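Local coordinates for DNA-(apurinic or apyrimidinic site) lyase (Xenopus laevis, PDB 6WCD), which cleaves DNA as a 3'-5' exonuclease and weak apurinic/apyrimidinic endonuclease, here represented by its catalytic domain, in the repair of oxidative and alkylation damage, at residues A[104-118]-A[152-164]. Residues are numbered along the deposited sequence; the frame is centred on the assembly and turned at random. Where two conformers were deposited one is given.
Sequences QFLEEELQSLDQEGR and ERKTYKLRFYHLL. With BU1 (1,4-butanediol), chain G.
Arg159 meets Glu109 side-on, a worked case of a bent arginine chain presenting NE and NH2 to one carboxylate. CB, CG and CD run beside Glu109 OE2, and the turns at chi2 (-68°) and chi3 bring Arg159 NE 2.8 Å from Glu109 OE2. Arg159 CZ comes over the Phe105 ring in an off-centre cation-pi contact, 4.2 Å from its centroid. Arg159 NH2 serves two acceptors in the guanidinium plane, Glu109 OE1 at 2.8 Å and Gln104 O at 2.9 Å, the latter from above the carbonyl plane. Both Glu109 oxygens use syn lone pairs, the two flat groups nearly coplanar (10°). In this DNase I-like catalytic domain, helices 107-114 and 152-164 cross almost perpendicularly (-95°), Leu113 a knob among Tyr156, Arg159, Phe160 and Leu163. Leu113 CD2 lies over one face of the Tyr156 ring and Arg153 NH1 over the opposite one, while Tyr156 OH donates to Ser112 O (2.8 Å). Arg153 grips Glu116 end-on, NH2 to OE1 and NH1 to OE2; Arg118 adds NE and NH1 to OE1. A glutamine in place of this glutamate would probably leave Arg118 NH1 and Arg153 NH2, 3.8 Å apart, without their shared negative charge. Arg118 NH2 also bonds Tyr142 O, of a probable active-site residue.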
loop_
_atom_site.group_PDB
_atom_site.type_symbol
_atom_site.label_atom_id
_atom_site.label_comp_id
_atom_site.label_asym_id
_atom_site.label_seq_id
_atom_site.Cartn_x
_atom_site.Cartn_y
_atom_site.Cartn_z
ATOM N N GLN A 104 20.799 1.817 -12.304
ATOM C CA GLN A 104 21.496 2.361 -11.137
ATOM C C GLN A 104 21.516 1.411 -9.953
ATOM O O GLN A 104 22.177 1.713 -8.963
ATOM C CB GLN A 104 20.820 3.647 -10.652
ATOM C CG GLN A 104 20.754 4.774 -11.644
ATOM C CD GLN A 104 19.481 5.591 -11.476
ATOM O OE1 GLN A 104 18.480 5.102 -10.945
ATOM N NE2 GLN A 104 19.515 6.839 -11.925
ATOM N N PHE A 105 20.804 0.293 -10.012
ATOM C CA PHE A 105 20.767 -0.688 -8.927
ATOM C C PHE A 105 21.464 -2.010 -9.294
ATOM O O PHE A 105 21.060 -2.686 -10.256
ATOM C CB PHE A 105 19.305 -1.043 -8.585
ATOM C CG PHE A 105 18.421 0.115 -8.203
ATOM C CD1 PHE A 105 17.809 0.894 -9.141
ATOM C CD2 PHE A 105 18.095 0.330 -6.849
ATOM C CE1 PHE A 105 16.927 1.927 -8.761
ATOM C CE2 PHE A 105 17.277 1.354 -6.481
ATOM C CZ PHE A 105 16.679 2.138 -7.408
ATOM N N LEU A 106 22.404 -2.463 -8.455
ATOM C CA LEU A 106 22.881 -3.842 -8.563
ATOM C C LEU A 106 21.727 -4.813 -8.361
ATOM O O LEU A 106 20.813 -4.544 -7.597
ATOM C CB LEU A 106 23.941 -4.152 -7.483
ATOM C CG LEU A 106 25.276 -3.438 -7.296
ATOM C CD1 LEU A 106 25.963 -3.875 -5.982
ATOM C CD2 LEU A 106 26.197 -3.734 -8.418
ATOM N N GLU A 107 21.789 -5.989 -8.999
ATOM C CA GLU A 107 20.794 -7.022 -8.727
ATOM C C GLU A 107 20.744 -7.380 -7.259
ATOM O O GLU A 107 19.660 -7.626 -6.711
ATOM C CB GLU A 107 21.095 -8.315 -9.475
ATOM C CG GLU A 107 21.441 -8.180 -10.878
ATOM C CD GLU A 107 22.030 -9.453 -11.364
ATOM O OE1 GLU A 107 21.518 -10.559 -11.031
ATOM O OE2 GLU A 107 23.042 -9.325 -12.032
ATOM N N GLU A 108 21.900 -7.466 -6.610
ATOM C CA GLU A 108 21.832 -7.845 -5.210
ATOM C C GLU A 108 21.149 -6.754 -4.398
ATOM O O GLU A 108 20.462 -7.056 -3.426
ATOM C CB GLU A 108 23.178 -8.164 -4.664
ATOM C CG GLU A 108 23.731 -9.284 -5.467
ATOM C CD GLU A 108 24.698 -10.070 -4.709
ATOM O OE1 GLU A 108 25.194 -9.537 -3.691
ATOM O OE2 GLU A 108 24.918 -11.227 -5.130
ATOM N N GLU A 109 21.278 -5.499 -4.820
ATOM C CA GLU A 109 20.492 -4.463 -4.141
ATOM C C GLU A 109 19.000 -4.623 -4.413
ATOM O O GLU A 109 18.140 -4.390 -3.532
ATOM C CB GLU A 109 20.978 -3.083 -4.563
ATOM C CG GLU A 109 20.305 -2.006 -3.717
ATOM C CD GLU A 109 20.599 -0.608 -4.198
ATOM O OE1 GLU A 109 21.273 -0.414 -5.228
ATOM O OE2 GLU A 109 20.033 0.303 -3.530
ATOM N N LEU A 110 18.607 -4.961 -5.654
ATOM C CA LEU A 110 17.214 -5.213 -5.902
ATOM C C LEU A 110 16.672 -6.332 -5.008
ATOM O O LEU A 110 15.543 -6.243 -4.501
ATOM C CB LEU A 110 16.977 -5.560 -7.369
ATOM C CG LEU A 110 17.267 -4.405 -8.338
ATOM C CD1 LEU A 110 17.047 -4.916 -9.764
ATOM C CD2 LEU A 110 16.409 -3.160 -8.082
ATOM N N GLN A 111 17.462 -7.390 -4.809
ATOM C CA GLN A 111 16.977 -8.459 -3.949
ATOM C C GLN A 111 16.769 -7.937 -2.539
ATOM O O GLN A 111 15.762 -8.227 -1.890
ATOM C CB GLN A 111 17.961 -9.639 -3.942
ATOM C CG GLN A 111 17.465 -10.820 -3.125
ATOM C CD GLN A 111 17.870 -12.157 -3.718
ATOM O OE1 GLN A 111 18.641 -12.219 -4.681
ATOM N NE2 GLN A 111 17.346 -13.238 -3.148
ATOM N N SER A 112 17.712 -7.139 -2.070
ATOM C CA SER A 112 17.601 -6.607 -0.713
ATOM C C SER A 112 16.400 -5.719 -0.547
ATOM O O SER A 112 15.743 -5.752 0.499
ATOM C CB SER A 112 18.832 -5.814 -0.352
ATOM O OG SER A 112 19.940 -6.665 -0.271
ATOM N N LEU A 113 16.094 -4.901 -1.567
ATOM C CA LEU A 113 14.962 -3.994 -1.489
ATOM C C LEU A 113 13.648 -4.726 -1.556
ATOM O O LEU A 113 12.631 -4.192 -1.104
ATOM C CB LEU A 113 15.074 -2.948 -2.609
ATOM C CG LEU A 113 16.165 -1.932 -2.464
ATOM C CD1 LEU A 113 16.481 -1.191 -3.735
ATOM C CD2 LEU A 113 15.783 -0.953 -1.315
ATOM N N ASP A 114 13.605 -5.931 -2.157
ATOM C CA ASP A 114 12.378 -6.675 -2.322
ATOM C C ASP A 114 12.178 -7.837 -1.351
ATOM O O ASP A 114 11.066 -8.369 -1.276
ATOM C CB ASP A 114 12.284 -7.216 -3.761
ATOM C CG ASP A 114 11.501 -6.310 -4.653
ATOM O OD1 ASP A 114 10.935 -5.291 -4.177
ATOM O OD2 ASP A 114 11.424 -6.659 -5.859
ATOM N N GLN A 115 13.158 -8.145 -0.501
ATOM C CA GLN A 115 13.052 -9.337 0.327
ATOM C C GLN A 115 12.415 -9.101 1.690
ATOM O O GLN A 115 12.431 -10.015 2.520
ATOM C CB GLN A 115 14.440 -9.961 0.527
ATOM C CG GLN A 115 15.343 -9.139 1.373
ATOM C CD GLN A 115 16.722 -9.753 1.569
ATOM O OE1 GLN A 115 17.043 -10.815 1.017
ATOM N NE2 GLN A 115 17.563 -9.068 2.334
ATOM N N GLU A 116 11.921 -7.915 1.987
ATOM C CA GLU A 116 11.374 -7.635 3.305
ATOM C C GLU A 116 9.846 -7.561 3.319
ATOM O O GLU A 116 9.255 -7.109 4.300
ATOM C CB GLU A 116 11.957 -6.327 3.862
ATOM C CG GLU A 116 13.444 -6.412 4.098
ATOM C CD GLU A 116 14.058 -5.210 4.827
ATOM O OE1 GLU A 116 13.334 -4.251 5.253
ATOM O OE2 GLU A 116 15.328 -5.219 4.953
ATOM N N GLY A 117 9.203 -8.050 2.280
ATOM C CA GLY A 117 7.742 -8.095 2.287
ATOM C C GLY A 117 7.087 -6.734 2.291
ATOM O O GLY A 117 6.120 -6.510 3.023
ATOM N N ARG A 118 7.618 -5.801 1.515
ATOM C CA ARG A 118 7.154 -4.425 1.576
ATOM C C ARG A 118 6.315 -3.946 0.410
ATOM O O ARG A 118 5.889 -2.790 0.398
ATOM C CB ARG A 118 8.375 -3.502 1.691
ATOM C CG ARG A 118 9.128 -3.695 3.002
ATOM C CD ARG A 118 10.292 -2.703 3.154
ATOM N NE ARG A 118 10.914 -2.927 4.439
ATOM C CZ ARG A 118 10.424 -2.555 5.605
ATOM N NH1 ARG A 118 11.012 -2.905 6.725
ATOM N NH2 ARG A 118 9.362 -1.776 5.646
ATOM N N GLU A 152 22.918 2.468 7.606
ATOM C CA GLU A 152 22.590 1.966 6.256
ATOM C C GLU A 152 21.103 1.944 5.979
ATOM O O GLU A 152 20.661 1.885 4.805
ATOM C CB GLU A 152 23.179 0.555 6.086
ATOM C CG GLU A 152 22.525 -0.529 6.912
ATOM C CD GLU A 152 23.071 -0.695 8.331
ATOM O OE1 GLU A 152 23.824 0.160 8.835
ATOM O OE2 GLU A 152 22.717 -1.724 8.954
ATOM N N ARG A 153 20.213 1.980 7.013
ATOM C CA ARG A 153 18.812 1.892 6.762
ATOM C C ARG A 153 18.199 3.193 6.222
ATOM O O ARG A 153 17.207 3.131 5.526
ATOM C CB ARG A 153 18.062 1.464 8.053
ATOM C CG ARG A 153 18.466 0.081 8.512
ATOM C CD ARG A 153 18.103 -1.023 7.487
ATOM N NE ARG A 153 16.648 -1.153 7.385
ATOM C CZ ARG A 153 16.022 -2.058 6.614
ATOM N NH1 ARG A 153 16.737 -2.888 5.875
ATOM N NH2 ARG A 153 14.692 -2.128 6.614
ATOM N N LYS A 154 18.882 4.340 6.477
ATOM C CA LYS A 154 18.426 5.564 5.827
ATOM C C LYS A 154 18.638 5.484 4.317
ATOM O O LYS A 154 17.769 5.847 3.538
ATOM C CB LYS A 154 19.132 6.775 6.406
ATOM C CG LYS A 154 18.592 8.084 5.871
ATOM C CD LYS A 154 19.447 9.260 6.384
ATOM C CE LYS A 154 19.014 10.574 5.746
ATOM N NZ LYS A 154 19.712 11.767 6.318
ATOM N N THR A 155 19.791 4.943 3.930
ATOM C CA THR A 155 20.055 4.743 2.504
ATOM C C THR A 155 19.080 3.758 1.903
ATOM O O THR A 155 18.497 4.003 0.840
ATOM C CB THR A 155 21.470 4.203 2.330
ATOM O OG1 THR A 155 22.415 5.071 2.963
ATOM C CG2 THR A 155 21.822 4.101 0.865
ATOM N N TYR A 156 18.813 2.666 2.618
ATOM C CA TYR A 156 17.824 1.696 2.154
ATOM C C TYR A 156 16.478 2.348 1.884
ATOM O O TYR A 156 15.833 2.092 0.888
ATOM C CB TYR A 156 17.736 0.568 3.210
ATOM C CG TYR A 156 16.826 -0.588 2.915
ATOM C CD1 TYR A 156 17.260 -1.640 2.148
ATOM C CD2 TYR A 156 15.560 -0.652 3.422
ATOM C CE1 TYR A 156 16.416 -2.696 1.838
ATOM C CE2 TYR A 156 14.690 -1.713 3.117
ATOM C CZ TYR A 156 15.202 -2.759 2.355
ATOM O OH TYR A 156 14.350 -3.824 2.043
ATOM N N LYS A 157 16.025 3.210 2.807
ATOM C CA LYS A 157 14.731 3.845 2.666
ATOM C C LYS A 157 14.671 4.721 1.398
ATOM O O LYS A 157 13.681 4.677 0.643
ATOM C CB LYS A 157 14.454 4.683 3.934
ATOM C CG LYS A 157 13.086 5.380 3.882
ATOM C CD LYS A 157 12.904 6.278 5.125
ATOM C CE LYS A 157 11.460 6.818 5.112
ATOM N NZ LYS A 157 11.187 7.739 6.242
ATOM N N LEU A 158 15.734 5.511 1.178
ATOM C CA LEU A 158 15.743 6.420 0.026
ATOM C C LEU A 158 15.826 5.618 -1.275
ATOM O O LEU A 158 15.176 5.968 -2.262
ATOM C CB LEU A 158 16.875 7.423 0.157
ATOM C CG LEU A 158 16.768 8.311 1.418
ATOM C CD1 LEU A 158 18.014 9.155 1.600
ATOM C CD2 LEU A 158 15.566 9.217 1.281
ATOM N N ARG A 159 16.603 4.525 -1.262
ATOM C CA ARG A 159 16.658 3.657 -2.448
ATOM C C ARG A 159 15.348 2.958 -2.709
ATOM O O ARG A 159 14.950 2.793 -3.863
ATOM C CB ARG A 159 17.813 2.688 -2.295
ATOM C CG ARG A 159 19.190 3.385 -2.280
ATOM C CD ARG A 159 19.528 3.971 -3.600
ATOM N NE ARG A 159 20.002 2.915 -4.484
ATOM C CZ ARG A 159 20.568 3.142 -5.648
ATOM N NH1 ARG A 159 20.608 4.378 -6.123
ATOM N NH2 ARG A 159 21.101 2.128 -6.325
ATOM N N PHE A 160 14.605 2.596 -1.654
ATOM C CA PHE A 160 13.274 2.025 -1.828
ATOM C C PHE A 160 12.330 3.012 -2.488
ATOM O O PHE A 160 11.606 2.657 -3.399
ATOM C CB PHE A 160 12.741 1.568 -0.476
ATOM C CG PHE A 160 11.476 0.790 -0.544
ATOM C CD1 PHE A 160 10.240 1.412 -0.484
ATOM C CD2 PHE A 160 11.504 -0.586 -0.658
ATOM C CE1 PHE A 160 9.051 0.652 -0.552
ATOM C CE2 PHE A 160 10.323 -1.338 -0.732
ATOM C CZ PHE A 160 9.117 -0.709 -0.672
ATOM N N TYR A 161 12.359 4.275 -2.037
ATOM C CA TYR A 161 11.577 5.308 -2.681
ATOM C C TYR A 161 11.934 5.452 -4.159
ATOM O O TYR A 161 11.030 5.584 -4.993
ATOM C CB TYR A 161 11.827 6.629 -1.996
ATOM C CG TYR A 161 11.181 6.855 -0.649
ATOM C CD1 TYR A 161 10.043 6.207 -0.257
ATOM C CD2 TYR A 161 11.683 7.838 0.184
ATOM C CE1 TYR A 161 9.438 6.510 0.978
ATOM C CE2 TYR A 161 11.068 8.150 1.413
ATOM C CZ TYR A 161 9.936 7.478 1.778
ATOM O OH TYR A 161 9.320 7.838 3.011
ATOM N N HIS A 162 13.228 5.397 -4.483
ATOM C CA HIS A 162 13.612 5.558 -5.884
ATOM C C HIS A 162 13.138 4.365 -6.699
ATOM O O HIS A 162 12.622 4.536 -7.816
ATOM C CB HIS A 162 15.131 5.712 -5.960
ATOM C CG HIS A 162 15.654 5.987 -7.331
ATOM N ND1 HIS A 162 15.186 7.013 -8.119
ATOM C CD2 HIS A 162 16.656 5.400 -8.031
ATOM C CE1 HIS A 162 15.851 7.025 -9.264
ATOM N NE2 HIS A 162 16.746 6.055 -9.236
ATOM N N LEU A 163 13.226 3.172 -6.146
ATOM C CA LEU A 163 12.689 2.003 -6.856
ATOM C C LEU A 163 11.171 2.080 -7.034
ATOM O O LEU A 163 10.635 1.714 -8.099
ATOM C CB LEU A 163 13.079 0.721 -6.103
ATOM C CG LEU A 163 12.642 -0.626 -6.720
ATOM C CD1 LEU A 163 13.323 -0.749 -8.055
ATOM C CD2 LEU A 163 13.050 -1.758 -5.761
ATOM N N LEU A 164 10.452 2.484 -6.007
ATOM C CA LEU A 164 9.005 2.649 -6.092
ATOM C C LEU A 164 8.631 3.629 -7.182
ATOM O O LEU A 164 7.747 3.339 -7.996
ATOM C CB LEU A 164 8.494 3.117 -4.736
ATOM C CG LEU A 164 7.025 3.546 -4.683
ATOM C CD1 LEU A 164 6.099 2.396 -5.064
ATOM C CD2 LEU A 164 6.735 4.024 -3.256
HETATM C C1 BU1 G . 10.986 10.766 6.989
HETATM C C2 BU1 G . 11.712 11.037 5.662
HETATM C C3 BU1 G . 12.879 10.071 5.417
HETATM C C4 BU1 G . 14.202 10.820 5.221
HETATM O O5 BU1 G . 10.429 11.966 7.479
HETATM O O6 BU1 G . 15.227 10.089 5.849
#